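Chromosome partition protein Smc (Pyrococcus furiosus, PDB 3NWC) probably acts in chromosome condensation and partitioning; this part of it is the hinge domain, which mediates dimerization and binds DNA. Local coordinates at residues A[26-31]-A[78-83]; A[31-36]-A[71-76]; A[98-103]-A[128-133]; A[104-109]-A[132-137]. All blocks are in the same frame, centred on the assembly; numbering follows the deposited sequence. Where two conformers were deposited one is given.

Interaction 1. Residues A[26-31]-A[78-83]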
# COMPACT_ATOMS: atom_id res chain seq x y z
N GLU A 26 8.24 -13.93 -10.56
CA GLU A 26 8.68 -15.23 -11.06
C GLU A 26 9.38 -15.12 -12.42
O GLU A 26 10.40 -15.78 -12.65
CB GLU A 26 7.49 -16.20 -11.15
CG GLU A 26 6.87 -16.51 -9.80
CD GLU A 26 7.90 -16.91 -8.77
OE1 GLU A 26 8.52 -17.98 -8.93
OE2 GLU A 26 8.11 -16.15 -7.80
N GLU A 27 8.84 -14.30 -13.31
CA GLU A 27 9.44 -14.07 -14.62
C GLU A 27 10.81 -13.38 -14.51
O GLU A 27 11.65 -13.53 -15.39
CB GLU A 27 8.50 -13.26 -15.51
CG GLU A 27 8.10 -13.95 -16.82
CD GLU A 27 8.95 -13.51 -18.00
OE1 GLU A 27 9.66 -12.49 -17.89
OE2 GLU A 27 8.90 -14.18 -19.05
N LEU A 28 11.02 -12.63 -13.43
CA LEU A 28 12.31 -11.96 -13.21
C LEU A 28 13.45 -12.94 -12.96
O LEU A 28 14.60 -12.65 -13.29
CB LEU A 28 12.24 -10.97 -12.04
CG LEU A 28 11.82 -9.52 -12.32
CD1 LEU A 28 11.89 -8.71 -11.03
CD2 LEU A 28 12.70 -8.89 -13.39
N LYS A 29 13.15 -14.08 -12.36
CA LYS A 29 14.18 -15.07 -12.07
C LYS A 29 14.65 -15.80 -13.33
O LYS A 29 15.49 -16.70 -13.27
CB LYS A 29 13.70 -16.07 -11.01
CG LYS A 29 13.48 -15.46 -9.64
CD LYS A 29 13.41 -16.53 -8.55
CE LYS A 29 14.76 -17.23 -8.37
NZ LYS A 29 15.84 -16.31 -7.90
N ARG A 30 14.11 -15.39 -14.47
CA ARG A 30 14.50 -15.97 -15.75
C ARG A 30 15.00 -14.87 -16.68
O ARG A 30 15.16 -15.07 -17.88
CB ARG A 30 13.32 -16.71 -16.38
CG ARG A 30 12.90 -17.96 -15.61
CD ARG A 30 13.98 -19.03 -15.64
NE ARG A 30 14.19 -19.56 -16.99
CZ ARG A 30 15.04 -20.53 -17.29
NH1 ARG A 30 15.77 -21.09 -16.34
NH2 ARG A 30 15.16 -20.95 -18.54
N SER A 31 15.25 -13.70 -16.10
CA SER A 31 15.77 -12.57 -16.86
C SER A 31 17.30 -12.62 -16.92
O SER A 31 17.92 -11.94 -17.74
CB SER A 31 15.34 -11.27 -16.20
OG SER A 31 15.93 -11.15 -14.92
N ILE A 78 13.49 -3.14 -13.52
CA ILE A 78 12.42 -2.29 -14.02
C ILE A 78 12.46 -2.16 -15.55
O ILE A 78 11.42 -2.12 -16.20
CB ILE A 78 12.44 -0.90 -13.34
CG1 ILE A 78 12.10 -1.06 -11.86
CG2 ILE A 78 11.49 0.08 -14.04
CD1 ILE A 78 12.27 0.20 -11.03
N LYS A 79 13.65 -2.10 -16.13
CA LYS A 79 13.75 -2.08 -17.59
C LYS A 79 13.19 -3.36 -18.19
O LYS A 79 12.52 -3.33 -19.22
CB LYS A 79 15.19 -1.90 -18.06
CG LYS A 79 15.72 -0.49 -17.91
CD LYS A 79 17.06 -0.33 -18.61
CE LYS A 79 17.71 1.00 -18.28
NZ LYS A 79 16.82 2.16 -18.57
N TYR A 80 13.45 -4.49 -17.53
CA TYR A 80 13.01 -5.79 -18.00
C TYR A 80 11.47 -5.86 -17.93
O TYR A 80 10.81 -6.32 -18.87
CB TYR A 80 13.65 -6.91 -17.17
CG TYR A 80 13.32 -8.31 -17.67
CD1 TYR A 80 14.14 -8.94 -18.60
CD2 TYR A 80 12.21 -8.99 -17.20
CE1 TYR A 80 13.85 -10.22 -19.05
CE2 TYR A 80 11.92 -10.27 -17.64
CZ TYR A 80 12.74 -10.88 -18.57
OH TYR A 80 12.44 -12.16 -19.02
N LEU A 81 10.91 -5.40 -16.81
CA LEU A 81 9.46 -5.37 -16.66
C LEU A 81 8.82 -4.57 -17.78
O LEU A 81 7.78 -4.96 -18.32
CB LEU A 81 9.07 -4.75 -15.32
CG LEU A 81 9.42 -5.48 -14.03
CD1 LEU A 81 8.93 -4.64 -12.87
CD2 LEU A 81 8.82 -6.88 -13.98
N LYS A 82 9.43 -3.44 -18.13
CA LYS A 82 8.87 -2.57 -19.15
C LYS A 82 8.96 -3.22 -20.53
O LYS A 82 7.99 -3.22 -21.28
CB LYS A 82 9.59 -1.22 -19.17
CG LYS A 82 9.26 -0.33 -17.98
CD LYS A 82 10.04 0.97 -18.04
CE LYS A 82 9.66 1.89 -16.89
NZ LYS A 82 10.56 3.08 -16.79
N GLU A 83 10.13 -3.77 -20.84
CA GLU A 83 10.34 -4.37 -22.16
C GLU A 83 9.38 -5.52 -22.41
O GLU A 83 8.88 -5.68 -23.52
CB GLU A 83 11.78 -4.86 -22.32
CG GLU A 83 12.13 -5.30 -23.74
CD GLU A 83 12.08 -4.16 -24.75
OE2 GLU A 83 11.37 -4.30 -25.76
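Tyr80 meets Glu27 at its ring edge and Ser31 over one face, a mixed polar and CH-pi contact that joins helix 24-28 and the residues after it to the end of helix 71-83. Tyr80 has CG anti to its own backbone N (chi1 -175°), which extends the ring across to the other segment. Tyr80 OH donates to Glu27 OE1 at 3.0 Å; the oxygen is met on its syn side, though 31° out of the carboxylate plane. Over the ring face sits CB of Ser31, 3.4 Å from the Tyr80 ring centroid and 14° off its normal. Ser31 is fixed in that place by its OG, which donates to a lone pair of Leu28 O at 2.6 Å; the same carbonyl also takes the Ser31 backbone N-H. In the SMC hinge fold this seam continues inward through leucines: Leu28 CD2 meets Tyr80 CD2 obliquely at 3.8 Å, and Leu28 CG lies 4.3 Å from Leu81 CD2, both leucines resting also on Leu89 of strand 89-93. Were Tyr80 an alanine, Glu27 would probably lose its hydroxyl donor and a gap would be likely under Ser31 CB. Beyond the seam, helix 71-83 faces the second subunit, where Ile78 packs on Ile163 and Leu81 on Gly165 of that chain.

Interaction 2. Residues A[31-36]-A[71-76]; sequences SGIGGI and ELVAEK
Gly35 and Val73 bring the loop 31-36 and helix 71-83 nearest, their CA atoms 6.4 Å apart. With phi/psi of 86°/15°, Gly35 takes a conformation in which a side chain would collide with the carbonyl O of Gly34 and press on Val73 CG2. The two methyls of Val73 fill this approach: CG2 lies 3.6 Å from Gly34 O, while CG1 meets CG1 of Ile36 at 3.6 Å, the two side chains crossing at a slant. Val73 and Ile36 both rest in addition on Val68 of strand 66-68, so the loop and the helix share a floor. One turn further along the helix, Ile33 lies alongside Lys76, the two chains running in opposite directions; Ile33 CD1 reaches Lys76 O at 3.6 Å, and Ile33 CG2 touches the methylene CE of Lys76 at 4.0 Å. The bend of the lysine at chi3 (52°) is what lays CE on the isoleucine. An ST turn sets up Ile33, its backbone N donating to Ser31 OG at 3.2 Å. Across the two segments themselves the contact is methyl and methylene against methyl and carbonyl, so it rests on van der Waals contact rather than on directional polar bonds.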
# COMPACT_ATOMS: atom_id res chain seq x y z
N SER A 31 15.25 -13.70 -16.10
CA SER A 31 15.77 -12.57 -16.86
C SER A 31 17.30 -12.62 -16.92
O SER A 31 17.92 -11.94 -17.74
CB SER A 31 15.34 -11.27 -16.20
OG SER A 31 15.93 -11.15 -14.92
N GLY A 32 17.91 -13.42 -16.05
CA GLY A 32 19.36 -13.50 -15.97
C GLY A 32 19.96 -12.38 -15.15
O GLY A 32 21.17 -12.29 -14.97
N ILE A 33 19.10 -11.50 -14.65
CA ILE A 33 19.55 -10.42 -13.79
C ILE A 33 19.90 -10.97 -12.42
O ILE A 33 19.06 -11.57 -11.74
CB ILE A 33 18.47 -9.32 -13.66
CG1 ILE A 33 18.10 -8.78 -15.05
CG2 ILE A 33 18.95 -8.21 -12.74
CD1 ILE A 33 16.99 -7.74 -15.03
N GLY A 34 21.15 -10.80 -12.01
CA GLY A 34 21.58 -11.30 -10.72
C GLY A 34 21.26 -10.33 -9.61
O GLY A 34 20.95 -9.17 -9.86
N GLY A 35 21.32 -10.81 -8.37
CA GLY A 35 21.16 -9.95 -7.22
C GLY A 35 19.71 -9.75 -6.82
O GLY A 35 19.39 -8.83 -6.06
N ILE A 36 18.84 -10.60 -7.34
CA ILE A 36 17.43 -10.59 -6.97
C ILE A 36 17.13 -11.75 -6.03
O ILE A 36 17.28 -12.92 -6.39
CB ILE A 36 16.53 -10.70 -8.20
CG1 ILE A 36 16.85 -9.58 -9.20
CG2 ILE A 36 15.06 -10.66 -7.78
CD1 ILE A 36 16.02 -9.64 -10.47
N GLU A 71 20.40 -0.63 -5.91
CA GLU A 71 19.51 0.14 -6.78
C GLU A 71 19.78 -0.12 -8.26
O GLU A 71 18.92 0.12 -9.11
CB GLU A 71 19.56 1.64 -6.48
CG GLU A 71 20.75 2.38 -7.08
CD GLU A 71 22.03 2.23 -6.26
OE1 GLU A 71 23.07 2.77 -6.69
OE2 GLU A 71 22.00 1.58 -5.20
N LEU A 72 20.97 -0.61 -8.57
CA LEU A 72 21.30 -0.92 -9.96
C LEU A 72 20.50 -2.14 -10.39
O LEU A 72 19.99 -2.19 -11.51
CB LEU A 72 22.80 -1.16 -10.12
CG LEU A 72 23.71 0.02 -9.73
CD1 LEU A 72 25.17 -0.37 -9.81
CD2 LEU A 72 23.43 1.25 -10.59
N VAL A 73 20.39 -3.12 -9.50
CA VAL A 73 19.58 -4.30 -9.78
C VAL A 73 18.12 -3.89 -9.98
O VAL A 73 17.45 -4.41 -10.87
CB VAL A 73 19.65 -5.34 -8.63
CG1 VAL A 73 18.68 -6.50 -8.91
CG2 VAL A 73 21.08 -5.84 -8.45
N ALA A 74 17.64 -2.96 -9.17
CA ALA A 74 16.25 -2.51 -9.29
C ALA A 74 16.01 -1.86 -10.63
O ALA A 74 15.03 -2.16 -11.30
CB ALA A 74 15.89 -1.54 -8.17
N GLU A 75 16.91 -0.97 -11.05
CA GLU A 75 16.72 -0.30 -12.33
C GLU A 75 16.80 -1.27 -13.50
O GLU A 75 16.05 -1.14 -14.46
CB GLU A 75 17.67 0.90 -12.49
CG GLU A 75 17.42 2.01 -11.46
CD GLU A 75 17.98 3.36 -11.87
OE1 GLU A 75 18.43 4.11 -10.97
OE2 GLU A 75 17.96 3.68 -13.08
N LYS A 76 17.68 -2.26 -13.43
CA LYS A 76 17.73 -3.26 -14.50
C LYS A 76 16.43 -4.06 -14.55
O LYS A 76 15.89 -4.32 -15.62
CB LYS A 76 18.91 -4.22 -14.32
CG LYS A 76 20.26 -3.61 -14.70
CD LYS A 76 21.39 -4.62 -14.51
CE LYS A 76 21.09 -5.94 -15.22
NZ LYS A 76 22.21 -6.91 -15.10

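Interaction 3. Residues A[98-103]-A[128-133]; sequences KPKHVD and LGDTVI
Asp130 and Lys100 meet through carbon rather than charge: Lys100 CD lies 3.4 Å from Asp130 OD1, whereas Lys100 NZ stays 5.6 Å from the same oxygen. The lysine bends at chi4 (64°), and its ammonium group goes instead to Phe126 O in helix 121-128. Asp130 CB also comes within 3.2 Å of His101 O. Beside it the backbones nearly touch at Gly129, whose CA makes a CA-H...O contact of 3.3 Å with Lys100 O; a CB there would clash with that oxygen. Gly129 O in turn receives the CA-H of His101 at 3.2 Å. Gly129 and Asp130 are the central residues of a type I beta turn, Leu128 to Thr131, which leads out of helix 121-128 into strand 131-134 of the hinge domain's mixed sheet. Asp130 OD2 has a long, weak ion pair with Arg159 NH1. Replacing Asp130 with an alanine would probably uncover Lys100 CD and cost Arg159 that partner. Val102 lies along the turn and the strand that follows, its CG2 3.8 Å from Asp130 CA and its CG1 3.8 Å from Val132 CG2, the two valines at about a right angle. Thr131 OG1 is hydrogen-bonded to Arg148 NH1.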
# COMPACT_ATOMS: atom_id res chain seq x y z
N LYS A 98 15.79 1.50 4.32
CA LYS A 98 16.00 1.94 5.70
C LYS A 98 15.25 1.11 6.73
O LYS A 98 14.01 1.09 6.75
CB LYS A 98 15.63 3.42 5.83
CG LYS A 98 16.66 4.36 5.22
CD LYS A 98 16.23 5.82 5.33
N PRO A 99 15.99 0.42 7.61
CA PRO A 99 15.34 -0.35 8.68
C PRO A 99 14.59 0.57 9.64
O PRO A 99 15.00 1.71 9.85
CB PRO A 99 16.51 -1.02 9.40
CG PRO A 99 17.63 -1.02 8.40
CD PRO A 99 17.44 0.21 7.57
N LYS A 100 13.49 0.07 10.20
CA LYS A 100 12.75 0.78 11.22
C LYS A 100 12.99 0.06 12.53
O LYS A 100 13.44 -1.10 12.53
CB LYS A 100 11.26 0.78 10.89
CG LYS A 100 10.91 1.43 9.55
CD LYS A 100 9.40 1.40 9.31
CE LYS A 100 8.99 2.22 8.10
NZ LYS A 100 9.57 1.66 6.85
N HIS A 101 12.71 0.72 13.65
CA HIS A 101 12.96 0.11 14.95
C HIS A 101 11.85 0.42 15.95
O HIS A 101 11.20 1.46 15.87
CB HIS A 101 14.31 0.58 15.51
CG HIS A 101 15.43 0.45 14.54
ND1 HIS A 101 15.86 1.50 13.75
CD2 HIS A 101 16.20 -0.61 14.20
CE1 HIS A 101 16.85 1.09 12.98
NE2 HIS A 101 17.08 -0.19 13.23
N VAL A 102 11.64 -0.50 16.89
CA VAL A 102 10.68 -0.28 17.96
C VAL A 102 11.33 0.58 19.03
O VAL A 102 12.47 0.35 19.42
CB VAL A 102 10.19 -1.61 18.56
CG1 VAL A 102 9.28 -1.36 19.75
CG2 VAL A 102 9.42 -2.42 17.49
N ASP A 103 10.60 1.59 19.48
CA ASP A 103 11.10 2.47 20.53
C ASP A 103 10.04 2.62 21.60
O ASP A 103 9.61 3.73 21.93
CB ASP A 103 11.51 3.84 19.96
CG ASP A 103 10.32 4.65 19.47
OD1 ASP A 103 9.28 4.05 19.15
OD2 ASP A 103 10.43 5.89 19.42
N LEU A 128 8.84 -4.49 8.88
CA LEU A 128 8.24 -4.91 10.14
C LEU A 128 8.97 -4.40 11.38
O LEU A 128 8.54 -4.67 12.49
CB LEU A 128 8.19 -6.44 10.19
CG LEU A 128 7.20 -7.05 9.19
CD1 LEU A 128 7.40 -8.56 9.13
CD2 LEU A 128 5.78 -6.72 9.63
N GLY A 129 10.05 -3.66 11.16
CA GLY A 129 10.96 -3.27 12.25
C GLY A 129 10.42 -2.37 13.34
O GLY A 129 10.94 -2.37 14.45
N ASP A 130 9.38 -1.59 13.05
CA ASP A 130 8.77 -0.81 14.11
C ASP A 130 7.34 -1.24 14.40
O ASP A 130 6.61 -0.53 15.08
CB ASP A 130 8.89 0.70 13.84
CG ASP A 130 8.02 1.19 12.69
OD1 ASP A 130 7.48 0.38 11.91
OD2 ASP A 130 7.88 2.42 12.56
N THR A 131 6.97 -2.43 13.93
CA THR A 131 5.64 -2.96 14.24
C THR A 131 5.61 -3.71 15.57
O THR A 131 6.43 -4.59 15.82
CB THR A 131 5.10 -3.89 13.13
OG1 THR A 131 5.10 -3.17 11.89
CG2 THR A 131 3.68 -4.32 13.44
N VAL A 132 4.62 -3.38 16.38
CA VAL A 132 4.36 -4.08 17.61
C VAL A 132 3.02 -4.77 17.57
O VAL A 132 2.03 -4.24 17.04
CB VAL A 132 4.42 -3.08 18.80
CG1 VAL A 132 4.13 -3.78 20.11
CG2 VAL A 132 5.79 -2.41 18.83
N ILE A 133 2.98 -5.99 18.11
CA ILE A 133 1.75 -6.76 18.19
C ILE A 133 1.13 -6.54 19.56
O ILE A 133 1.80 -6.68 20.59
CB ILE A 133 2.04 -8.26 18.00
CG1 ILE A 133 2.79 -8.49 16.68
CG2 ILE A 133 0.74 -9.06 18.04
CD1 ILE A 133 3.28 -9.92 16.49

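Interaction 4. Residues A[104-109]-A[132-137]; sequences SSVGLP and VIVNSM
Val106 and Val134 meet methyl to methyl, CG1 against CG1 at 3.7 Å, the two side chains set obliquely to each other just where the chain turns into strand 108-109. Val132, in strand 131-134, turns CG1 anti to its backbone N (chi1 179°) and thrusts it against the backbone of Gly107, 3.2 Å from the glycine C. That closeness depends on the missing side chain: a CB at Gly107 would run into both Ile133 O and Val132 CG1. Past the glycine, Leu108 and Ile133 form an antiparallel hydrogen-bonded pair, Leu108 N giving to Ile133 O at 3.2 Å and Ile133 N giving to Leu108 O at 2.8 Å, the second the straighter at 171°. Their side chains leave on the same face of the sheet, Leu108 CB 4.5 Å from Ile133 CB. Pro109 and Val132, a non-hydrogen-bonded pair with CA atoms 4.4 Å apart, project from the other face. The proline, lacking an N-H, suits a position where the ladder needs none. Strand 108-109 is an outermost strand of this chain's mixed sheet, followed by 131-134 and then 148-151, which runs parallel to 131-134; Leu108 rests on Tyr51 and Val113, while Ile133 packs on Val150.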
# COMPACT_ATOMS: atom_id res chain seq x y z
N SER A 104 9.59 1.49 22.13
CA SER A 104 8.60 1.49 23.20
C SER A 104 8.45 0.08 23.75
O SER A 104 9.01 -0.87 23.21
CB SER A 104 7.25 2.02 22.69
OG SER A 104 6.61 1.07 21.86
N SER A 105 7.68 -0.05 24.83
CA SER A 105 7.45 -1.35 25.44
C SER A 105 5.96 -1.69 25.43
O SER A 105 5.47 -2.43 26.29
CB SER A 105 8.01 -1.39 26.87
OG SER A 105 7.50 -0.33 27.67
N VAL A 106 5.25 -1.15 24.44
CA VAL A 106 3.81 -1.35 24.32
C VAL A 106 3.43 -2.81 24.09
O VAL A 106 2.37 -3.26 24.52
CB VAL A 106 3.23 -0.46 23.20
CG1 VAL A 106 1.89 -1.00 22.71
CG2 VAL A 106 3.10 0.97 23.69
N GLY A 107 4.29 -3.56 23.42
CA GLY A 107 3.98 -4.95 23.18
C GLY A 107 5.10 -5.72 22.52
O GLY A 107 6.26 -5.35 22.64
N LEU A 108 4.74 -6.77 21.79
CA LEU A 108 5.71 -7.70 21.24
C LEU A 108 6.14 -7.29 19.84
O LEU A 108 5.31 -7.26 18.92
CB LEU A 108 5.08 -9.09 21.20
CG LEU A 108 5.82 -10.25 20.53
CD1 LEU A 108 7.11 -10.61 21.29
CD2 LEU A 108 4.90 -11.47 20.46
N PRO A 109 7.44 -6.98 19.66
CA PRO A 109 7.92 -6.64 18.32
C PRO A 109 7.62 -7.74 17.31
O PRO A 109 7.91 -8.92 17.53
CB PRO A 109 9.42 -6.52 18.50
CG PRO A 109 9.56 -6.03 19.92
CD PRO A 109 8.48 -6.77 20.68
N VAL A 132 4.62 -3.38 16.38
CA VAL A 132 4.36 -4.08 17.61
C VAL A 132 3.02 -4.77 17.57
O VAL A 132 2.03 -4.24 17.04
CB VAL A 132 4.42 -3.08 18.80
CG1 VAL A 132 4.13 -3.78 20.11
CG2 VAL A 132 5.79 -2.41 18.83
N ILE A 133 2.98 -5.99 18.11
CA ILE A 133 1.75 -6.76 18.19
C ILE A 133 1.13 -6.54 19.56
O ILE A 133 1.80 -6.68 20.59
CB ILE A 133 2.04 -8.26 18.00
CG1 ILE A 133 2.79 -8.49 16.68
CG2 ILE A 133 0.74 -9.06 18.04
CD1 ILE A 133 3.28 -9.92 16.49
N VAL A 134 -0.14 -6.15 19.55
CA VAL A 134 -0.91 -5.93 20.76
C VAL A 134 -2.17 -6.80 20.70
O VAL A 134 -2.58 -7.26 19.63
CB VAL A 134 -1.29 -4.45 20.92
CG1 VAL A 134 -0.04 -3.57 20.79
CG2 VAL A 134 -2.32 -4.05 19.88
N ASN A 135 -2.79 -7.02 21.86
CA ASN A 135 -3.88 -7.99 21.95
C ASN A 135 -5.24 -7.54 21.42
O ASN A 135 -6.02 -8.37 20.94
CB ASN A 135 -4.02 -8.49 23.39
CG ASN A 135 -2.76 -9.13 23.91
OD1 ASN A 135 -1.82 -8.44 24.33
ND2 ASN A 135 -2.72 -10.46 23.90
N SER A 136 -5.53 -6.25 21.50
CA SER A 136 -6.83 -5.75 21.03
C SER A 136 -6.84 -4.25 20.71
O SER A 136 -5.84 -3.56 20.91
CB SER A 136 -7.94 -6.09 22.02
OG SER A 136 -7.46 -6.10 23.35
N MSE A 137 -7.97 -3.76 20.20
CA MSE A 137 -8.08 -2.36 19.82
C MSE A 137 -8.03 -1.45 21.06
O MSE A 137 -7.57 -0.31 20.99
CB MSE A 137 -9.37 -2.10 19.03
CG MSE A 137 -9.57 -3.02 17.83
SE MSE A 137 -11.07 -2.42 16.73
CE MSE A 137 -10.21 -0.85 15.97

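Overall arrangement
Interactions 1 and 2 share Ser31 and helix 71-83, and their centres are 9 Å apart; Ile33 CD1 even touches Tyr80 CB. Interactions 3 and 4 share Val132 and Ile133 on strand 131-134, with centres 11 Å apart and Val102 meeting Pro109. The two pairs are well separated: the centres of interactions 1 and 4 are 39 Å apart, on opposite sides of the chain's centre. Interaction 2 is a surface contact and largely aliphatic, whereas the other three are partly buried. At the helix end, interaction 1 uses a side-chain hydrogen bond and a ring face; at the turn entering the sheet, interaction 3 uses CA-H...O contacts; at the outermost strand, interaction 4 uses backbone bonds.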